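Protein-tyrosine-phosphatase (Shewanella sp., PDB 2Z72) probably hydrolyses phosphate esters at a dinuclear zinc site of the calcineurin-like phosphoesterase type, acting as a cold-active protein tyrosine phosphatase. Local coordinates at residues A226-N231 with G253-R258; D222-L227 with N246-G251. All coordinates share one frame; numbering follows the deposited sequence. Where two conformers were deposited one is given.

Contact 1: A226-N231 with G253-R258; sequences ALYRAN and GPTWYR
Tyr228 reaches out of helix 221-231 and sets its hydroxyl against the ring of Pro254. The end of the phenol does nearly all of the touching: Tyr228 OH lies 3.2 Å from both CD and CG of Pro254 and 3.4 Å from Pro254 CB, so the oxygen rests over one face of the proline ring, above its CB-CG-CD side. The two side chains run at a slant to each other. Pro254 CG sits near the plane of the phenol, at its edge, with Tyr228 CZ 4.4 Å from that carbon; no ring is stacked on the other. A chi1 of -81° turns Tyr228 CG anti to its own carbonyl carbon and sends the ring off the helix toward the loop. Thr255 adds a looser contact, its CG2 lying 4.5 Å from Tyr228 OH.

The contact lies inside the calcineurin-like phosphoesterase fold, where residues 253-258 form a loop beside the dinuclear zinc site; the side chain of Thr255 comes within about 7 Å of a zinc ion. Gly253 O accepts from both Trp256 N and Tyr257 N, which closes a turn with Pro254 and Thr255 inside it. Backbone bonds tie Pro254 to Gly208 and Gly209, close in sequence to the zinc ligand His207, while Trp256 packs on another ligand, Asn149. As for polar ends, Tyr228 OH hydrogen-bonds Leu248 O and Thr255 OG1 hydrogen-bonds Gln152 OE1.

Contact 2: D222-L227 with N246-G251; sequences DKANAL and NFLFFG
Leu248 points its forked end at helix 221-231 and divides its two methyls between two residues there. CD1 takes the Leu227 side, 3.9 Å from Leu227 CD1 and 4.0 Å from Leu227 CB; CD2 takes the other, 4.1 Å from Ala224 CB. Ala224 and Leu227 stand three residues apart, close to one turn of helix, and so present neighbouring points to a single branched side chain.

The two leucines have nearly the same conformation. Each has CG anti to its carbonyl carbon, with chi1 at -77° in Leu227 and -70° in Leu248, and each has an extended chi2. Coming from different helices, the like-shaped side chains nevertheless meet at about a right angle, the CD1 methyl of Leu248 lying against both CB and CD1 of Leu227. The small methyl of Ala224 goes with a close backbone approach at this point: the CA atoms of Ala224 and Leu248 are 7.5 Å apart, the nearest pair between the segments.

Phe249 leaves the backbone alongside the other helix, and its ring then leans in until CE1 lies 4.5 Å from Leu227 O, which sits near the ring plane at the edge. Its CB, meanwhile, sits 3.8 Å above the centre of the Phe250 ring, just where the chain leaves helix 243-249. On helix 221-231, Asn225 points away from this interface and bonds Thr196 N and Ile197 O, so the helix packs on helix 243-249 by one side and is tied by another to the strand at 197-200.

Within these segments the join is mainly aliphatic, with one aromatic edge beside a backbone carbonyl, so burial and fit probably govern it, while the neighbouring bond from Tyr228 OH to Leu248 O adds a directional tie between the same two helices.

Overall arrangement
From the N terminus, helix 221-231 supplies the first side of both contacts, which share Ala226 and Leu227. Contact 2 then closes a loop of 18 intervening residues at helix 243-249, and contact 1 closes one of 21 at the loop that follows. Their segments alternate along the chain, so the two closures cross, and helix 236-241 lies within both. The contact centres are only 4 Å apart. Tyr228 CD2 meets Phe249 CE1 at 3.7 Å, and Trp256 CD1 approaches Phe249 O to 3.3 Å. Together the contacts join the two helices to each other and to the loop bordering the zinc site.

Contact 1: A226-N231 with G253-R258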
ATOM      1  N   ALA A 226      11.910   3.241  10.589  1.00  8.94           N
ATOM      2  CA  ALA A 226      12.284   4.597  10.852  1.00  9.69           C
ATOM      3  C   ALA A 226      13.215   5.150   9.782  1.00  8.70           C
ATOM      4  O   ALA A 226      13.082   6.321   9.359  1.00  9.96           O
ATOM      5  CB  ALA A 226      12.965   4.674  12.249  1.00 11.49           C
ATOM      6  N   LEU A 227      14.186   4.353   9.338  1.00  9.23           N
ATOM      7  CA  LEU A 227      15.063   4.840   8.248  1.00  9.60           C
ATOM      8  C   LEU A 227      14.298   5.062   6.962  1.00  9.04           C
ATOM      9  O   LEU A 227      14.618   6.037   6.233  1.00 10.22           O
ATOM     10  CB  LEU A 227      16.179   3.813   8.044  1.00 10.37           C
ATOM     11  CG  LEU A 227      17.294   3.821   9.076  1.00 11.66           C
ATOM     12  CD1 LEU A 227      18.225   2.641   8.850  1.00 14.02           C
ATOM     13  CD2 LEU A 227      18.085   5.119   8.985  1.00 14.46           C
ATOM     14  N   TYR A 228      13.320   4.215   6.682  1.00  8.87           N
ATOM     15  CA  TYR A 228      12.515   4.418   5.476  1.00  8.79           C
ATOM     16  C   TYR A 228      11.753   5.750   5.571  1.00  9.10           C
ATOM     17  O   TYR A 228      11.720   6.503   4.588  1.00 10.01           O
ATOM     18  CB  TYR A 228      11.554   3.286   5.314  1.00  8.38           C
ATOM     19  CG  TYR A 228      12.099   2.014   4.704  1.00  8.25           C
ATOM     20  CD1 TYR A 228      12.004   0.760   5.293  1.00  8.71           C
ATOM     21  CD2 TYR A 228      12.686   2.048   3.434  1.00  9.06           C
ATOM     22  CE1 TYR A 228      12.485  -0.351   4.739  1.00  9.13           C
ATOM     23  CE2 TYR A 228      13.145   0.902   2.824  1.00 10.07           C
ATOM     24  CZ  TYR A 228      13.040  -0.308   3.475  1.00  9.28           C
ATOM     25  OH  TYR A 228      13.464  -1.494   2.892  1.00 10.13           O
ATOM     26  N   ARG A 229      11.158   6.059   6.711  1.00  8.88           N
ATOM     27  CA  ARG A 229      10.442   7.307   6.825  1.00  9.13           C
ATOM     28  C   ARG A 229      11.393   8.492   6.705  1.00  9.81           C
ATOM     29  O   ARG A 229      11.043   9.524   6.120  1.00 12.21           O
ATOM     30  CB  ARG A 229       9.685   7.367   8.159  1.00  9.72           C
ATOM     31  CG  ARG A 229       8.384   6.580   8.162  1.00  8.73           C
ATOM     32  CD  ARG A 229       7.580   6.761   9.412  1.00  8.70           C
ATOM     33  NE  ARG A 229       8.133   6.013  10.561  1.00  8.57           N
ATOM     34  CZ  ARG A 229       7.854   4.753  10.813  1.00  9.75           C
ATOM     35  NH1 ARG A 229       7.044   4.066  10.079  1.00 11.40           N
ATOM     36  NH2 ARG A 229       8.391   4.162  11.878  1.00 11.60           N
ATOM     37  N   ALA A 230      12.570   8.403   7.300  1.00 10.74           N
ATOM     38  CA  ALA A 230      13.501   9.514   7.348  1.00 10.81           C
ATOM     39  C   ALA A 230      14.206   9.774   6.046  1.00 11.01           C
ATOM     40  O   ALA A 230      14.740  10.881   5.858  1.00 12.94           O
ATOM     41  CB  ALA A 230      14.541   9.290   8.471  1.00 12.61           C
ATOM     42  N   ASN A 231      14.221   8.808   5.155  1.00 11.24           N
ATOM     43  CA  ASN A 231      15.073   8.913   3.968  1.00 11.50           C
ATOM     44  C   ASN A 231      14.342   8.732   2.697  1.00 11.47           C
ATOM     45  O   ASN A 231      14.998   8.749   1.639  1.00 13.01           O
ATOM     46  CB  ASN A 231      16.251   7.903   4.044  1.00 12.04           C
ATOM     47  CG  ASN A 231      17.144   8.276   5.214  1.00 13.34           C
ATOM     48  OD1 ASN A 231      17.070   7.678   6.345  1.00 16.32           O
ATOM     49  ND2 ASN A 231      17.958   9.284   4.983  1.00 12.47           N
ATOM     50  N   GLY A 253      16.639  -5.447  -1.169  1.00 11.74           N
ATOM     51  CA  GLY A 253      16.008  -5.011   0.045  1.00 10.88           C
ATOM     52  C   GLY A 253      14.518  -5.295   0.096  1.00 10.41           C
ATOM     53  O   GLY A 253      13.927  -5.899  -0.824  1.00 10.51           O
ATOM     54  N   PRO A 254      13.913  -4.932   1.222  1.00  9.20           N
ATOM     55  CA  PRO A 254      12.539  -5.350   1.448  1.00  9.73           C
ATOM     56  C   PRO A 254      11.507  -4.956   0.413  1.00  8.93           C
ATOM     57  O   PRO A 254      10.490  -5.661   0.326  1.00  9.38           O
ATOM     58  CB  PRO A 254      12.241  -4.671   2.812  1.00  9.88           C
ATOM     59  CG  PRO A 254      13.564  -4.661   3.541  1.00 10.53           C
ATOM     60  CD  PRO A 254      14.593  -4.432   2.443  1.00 10.07           C
ATOM     61  N   THR A 255      11.692  -3.856  -0.306  1.00  9.37           N
ATOM     62  CA  THR A 255      10.682  -3.428  -1.258  1.00  9.26           C
ATOM     63  C   THR A 255      10.962  -3.804  -2.708  1.00  9.38           C
ATOM     64  O   THR A 255      10.077  -3.640  -3.535  1.00 10.40           O
ATOM     65  CB  THR A 255      10.454  -1.916  -1.175  1.00  9.43           C
ATOM     66  OG1 THR A 255      11.687  -1.268  -1.432  1.00 10.71           O
ATOM     67  CG2 THR A 255       9.909  -1.524   0.186  1.00 10.44           C
ATOM     68  N   TRP A 256      12.102  -4.428  -2.985  1.00 10.13           N
ATOM     69  CA  TRP A 256      12.410  -4.888  -4.345  1.00 10.41           C
ATOM     70  C   TRP A 256      12.720  -6.358  -4.437  1.00 10.73           C
ATOM     71  O   TRP A 256      12.680  -6.922  -5.529  1.00 11.48           O
ATOM     72  CB  TRP A 256      13.589  -4.109  -4.914  1.00 10.76           C
ATOM     73  CG  TRP A 256      13.325  -2.718  -5.323  1.00 10.75           C
ATOM     74  CD1 TRP A 256      13.374  -1.584  -4.543  1.00 12.07           C
ATOM     75  CD2 TRP A 256      12.956  -2.270  -6.614  1.00 10.85           C
ATOM     76  NE1 TRP A 256      13.086  -0.476  -5.264  1.00 11.66           N
ATOM     77  CE2 TRP A 256      12.814  -0.857  -6.561  1.00 11.55           C
ATOM     78  CE3 TRP A 256      12.750  -2.873  -7.845  1.00 13.51           C
ATOM     79  CZ2 TRP A 256      12.469  -0.085  -7.666  1.00 12.07           C
ATOM     80  CZ3 TRP A 256      12.404  -2.121  -8.929  1.00 12.82           C
ATOM     81  CH2 TRP A 256      12.259  -0.729  -8.850  1.00 14.62           C
ATOM     82  N   TYR A 257      13.102  -7.023  -3.339  1.00 10.97           N
ATOM     83  CA  TYR A 257      13.603  -8.379  -3.416  1.00 11.13           C
ATOM     84  C   TYR A 257      12.590  -9.331  -3.989  1.00 11.74           C
ATOM     85  O   TYR A 257      11.452  -9.357  -3.540  1.00 13.34           O
ATOM     86  CB  TYR A 257      13.940  -8.826  -2.001  1.00 12.70           C
ATOM     87  CG  TYR A 257      14.568 -10.207  -1.884  1.00 12.03           C
ATOM     88  CD1 TYR A 257      15.765 -10.525  -2.553  1.00 14.29           C
ATOM     89  CD2 TYR A 257      13.977 -11.166  -1.066  1.00 15.06           C
ATOM     90  CE1 TYR A 257      16.332 -11.787  -2.400  1.00 16.52           C
ATOM     91  CE2 TYR A 257      14.572 -12.413  -0.939  1.00 15.45           C
ATOM     92  CZ  TYR A 257      15.725 -12.725  -1.612  1.00 15.40           C
ATOM     93  OH  TYR A 257      16.279 -13.972  -1.433  1.00 20.41           O
ATOM     94  N   ARG A 258      13.041 -10.120  -4.967  1.00 12.91           N
ATOM     95  CA  ARG A 258      12.203 -11.098  -5.599  1.00 14.21           C
ATOM     96  C   ARG A 258      12.682 -12.536  -5.419  1.00 16.65           C
ATOM     97  O   ARG A 258      12.245 -13.441  -6.115  1.00 16.90           O
ATOM     98  CB  ARG A 258      12.020 -10.872  -7.125  1.00 17.37           C
ATOM     99  CG  ARG A 258      11.302  -9.577  -7.363  1.00 18.91           C
ATOM    100  CD  ARG A 258      10.849  -9.557  -8.799  1.00 21.65           C
ATOM    101  NE  ARG A 258      10.502  -8.263  -9.258  1.00 28.31           N
ATOM    102  CZ  ARG A 258       9.435  -7.588  -9.418  1.00 27.29           C
ATOM    103  NH1 ARG A 258       9.205  -6.345  -9.902  1.00 39.90           N
ATOM    104  NH2 ARG A 258       8.307  -8.202  -9.053  1.00 48.19           N
TER

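Contact 2: D222-L227 with N246-G251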
ATOM      1  N   ASP A 222      11.904  -1.882  13.690  1.00 11.66           N
ATOM      2  CA  ASP A 222      11.786  -0.487  14.036  1.00 12.30           C
ATOM      3  C   ASP A 222      12.871   0.344  13.372  1.00 11.44           C
ATOM      4  O   ASP A 222      12.615   1.446  12.906  1.00 11.78           O
ATOM      5  CB  ASP A 222      11.798  -0.267  15.545  1.00 16.41           C
ATOM      6  CG  ASP A 222      11.553   1.182  15.890  1.00 20.90           C
ATOM      7  OD1 ASP A 222      12.468   1.806  16.362  1.00 27.07           O
ATOM      8  OD2 ASP A 222      10.484   1.780  15.631  1.00 23.72           O
ATOM      9  N   LYS A 223      14.076  -0.193  13.351  1.00 11.01           N
ATOM     10  CA  LYS A 223      15.191   0.542  12.768  1.00 11.35           C
ATOM     11  C   LYS A 223      14.943   0.774  11.277  1.00  9.54           C
ATOM     12  O   LYS A 223      15.131   1.898  10.757  1.00 10.52           O
ATOM     13  CB  LYS A 223      16.532  -0.138  12.999  0.61 12.73           C
ATOM     14  CG  LYS A 223      17.681   0.653  12.408  0.61 14.77           C
ATOM     15  CD  LYS A 223      19.022   0.055  12.816  0.61 16.62           C
ATOM     16  CE  LYS A 223      20.195   0.879  12.326  0.61 19.60           C
ATOM     17  NZ  LYS A 223      21.539   0.320  12.494  0.61 31.29           N
ATOM     18  N   ALA A 224      14.521  -0.277  10.582  1.00 10.04           N
ATOM     19  CA  ALA A 224      14.265  -0.141   9.134  1.00  8.96           C
ATOM     20  C   ALA A 224      13.116   0.789   8.858  1.00  8.19           C
ATOM     21  O   ALA A 224      13.220   1.677   8.012  1.00  9.23           O
ATOM     22  CB  ALA A 224      14.011  -1.530   8.587  1.00 10.34           C
ATOM     23  N   ASN A 225      11.998   0.628   9.558  1.00  8.53           N
ATOM     24  CA  ASN A 225      10.823   1.459   9.300  1.00  8.30           C
ATOM     25  C   ASN A 225      11.133   2.930   9.562  1.00  8.84           C
ATOM     26  O   ASN A 225      10.646   3.800   8.821  1.00  8.96           O
ATOM     27  CB  ASN A 225       9.619   0.994  10.120  1.00  8.32           C
ATOM     28  CG  ASN A 225       9.019  -0.255   9.578  1.00  8.18           C
ATOM     29  OD1 ASN A 225       8.895  -0.436   8.339  1.00  8.47           O
ATOM     30  ND2 ASN A 225       8.631  -1.205  10.420  1.00  9.05           N
ATOM     31  N   ALA A 226      11.910   3.241  10.589  1.00  8.94           N
ATOM     32  CA  ALA A 226      12.284   4.597  10.852  1.00  9.69           C
ATOM     33  C   ALA A 226      13.215   5.150   9.782  1.00  8.70           C
ATOM     34  O   ALA A 226      13.082   6.321   9.359  1.00  9.96           O
ATOM     35  CB  ALA A 226      12.965   4.674  12.249  1.00 11.49           C
ATOM     36  N   LEU A 227      14.186   4.353   9.338  1.00  9.23           N
ATOM     37  CA  LEU A 227      15.063   4.840   8.248  1.00  9.60           C
ATOM     38  C   LEU A 227      14.298   5.062   6.962  1.00  9.04           C
ATOM     39  O   LEU A 227      14.618   6.037   6.233  1.00 10.22           O
ATOM     40  CB  LEU A 227      16.179   3.813   8.044  1.00 10.37           C
ATOM     41  CG  LEU A 227      17.294   3.821   9.076  1.00 11.66           C
ATOM     42  CD1 LEU A 227      18.225   2.641   8.850  1.00 14.02           C
ATOM     43  CD2 LEU A 227      18.085   5.119   8.985  1.00 14.46           C
ATOM     44  N   ASN A 246      21.305   1.926   1.014  1.00 12.85           N
ATOM     45  CA  ASN A 246      21.397   1.299  -0.299  1.00 13.76           C
ATOM     46  C   ASN A 246      20.735  -0.073  -0.293  1.00 12.19           C
ATOM     47  O   ASN A 246      19.930  -0.435  -1.131  1.00 14.56           O
ATOM     48  CB  ASN A 246      22.869   1.264  -0.683  0.58 14.38           C
ATOM     49  CG  ASN A 246      23.087   0.754  -2.092  0.58 14.39           C
ATOM     50  OD1 ASN A 246      22.449  -0.230  -2.499  0.58 16.97           O
ATOM     51  ND2 ASN A 246      23.962   1.385  -2.858  0.58 18.79           N
ATOM     52  N   PHE A 247      21.049  -0.845   0.746  1.00 12.62           N
ATOM     53  CA  PHE A 247      20.356  -2.137   0.961  1.00 12.28           C
ATOM     54  C   PHE A 247      18.859  -1.966   1.035  1.00 11.02           C
ATOM     55  O   PHE A 247      18.091  -2.616   0.354  1.00 11.27           O
ATOM     56  CB  PHE A 247      20.828  -2.817   2.256  1.00 13.85           C
ATOM     57  CG  PHE A 247      19.978  -4.010   2.581  1.00 13.33           C
ATOM     58  CD1 PHE A 247      19.236  -4.057   3.755  1.00 14.60           C
ATOM     59  CD2 PHE A 247      19.871  -5.066   1.715  1.00 15.10           C
ATOM     60  CE1 PHE A 247      18.420  -5.113   4.038  1.00 15.19           C
ATOM     61  CE2 PHE A 247      19.082  -6.160   1.985  1.00 15.61           C
ATOM     62  CZ  PHE A 247      18.335  -6.183   3.128  1.00 14.44           C
ATOM     63  N   LEU A 248      18.388  -1.086   1.922  1.00 11.04           N
ATOM     64  CA  LEU A 248      16.978  -0.936   2.188  1.00 11.05           C
ATOM     65  C   LEU A 248      16.186  -0.491   0.976  1.00 10.23           C
ATOM     66  O   LEU A 248      15.032  -0.901   0.801  1.00 10.04           O
ATOM     67  CB  LEU A 248      16.745   0.011   3.386  1.00 11.33           C
ATOM     68  CG  LEU A 248      17.143  -0.531   4.757  1.00 11.53           C
ATOM     69  CD1 LEU A 248      17.030   0.592   5.800  1.00 13.26           C
ATOM     70  CD2 LEU A 248      16.251  -1.713   5.104  1.00 11.82           C
ATOM     71  N   PHE A 249      16.768   0.404   0.172  1.00 10.72           N
ATOM     72  CA  PHE A 249      16.005   1.007  -0.905  1.00 10.81           C
ATOM     73  C   PHE A 249      16.149   0.336  -2.240  1.00 11.26           C
ATOM     74  O   PHE A 249      15.315   0.619  -3.140  1.00 11.96           O
ATOM     75  CB  PHE A 249      16.385   2.498  -1.061  1.00 11.62           C
ATOM     76  CG  PHE A 249      15.641   3.378  -0.068  1.00 10.12           C
ATOM     77  CD1 PHE A 249      16.019   3.535   1.234  1.00 11.04           C
ATOM     78  CD2 PHE A 249      14.494   4.033  -0.471  1.00 12.69           C
ATOM     79  CE1 PHE A 249      15.320   4.333   2.140  1.00 11.19           C
ATOM     80  CE2 PHE A 249      13.825   4.848   0.416  1.00 12.80           C
ATOM     81  CZ  PHE A 249      14.208   4.974   1.714  1.00 11.08           C
ATOM     82  N   PHE A 250      17.114  -0.537  -2.444  1.00 12.51           N
ATOM     83  CA  PHE A 250      17.344  -1.068  -3.785  1.00 13.09           C
ATOM     84  C   PHE A 250      17.198  -2.556  -3.878  1.00 12.94           C
ATOM     85  O   PHE A 250      16.412  -3.180  -3.161  1.00 13.33           O
ATOM     86  CB  PHE A 250      18.675  -0.462  -4.300  1.00 16.83           C
ATOM     87  CG  PHE A 250      18.559   1.056  -4.339  1.00 17.83           C
ATOM     88  CD1 PHE A 250      19.432   1.792  -3.537  1.00 18.98           C
ATOM     89  CD2 PHE A 250      17.601   1.714  -5.076  1.00 19.54           C
ATOM     90  CE1 PHE A 250      19.329   3.174  -3.514  1.00 19.06           C
ATOM     91  CE2 PHE A 250      17.487   3.111  -5.081  1.00 20.27           C
ATOM     92  CZ  PHE A 250      18.367   3.813  -4.251  1.00 21.97           C
ATOM     93  N   GLY A 251      17.811  -3.238  -4.840  1.00 15.65           N
ATOM     94  CA  GLY A 251      17.359  -4.501  -5.367  1.00 15.35           C
ATOM     95  C   GLY A 251      17.258  -5.697  -4.499  1.00 15.32           C
ATOM     96  O   GLY A 251      16.445  -6.621  -4.744  1.00 17.27           O
TER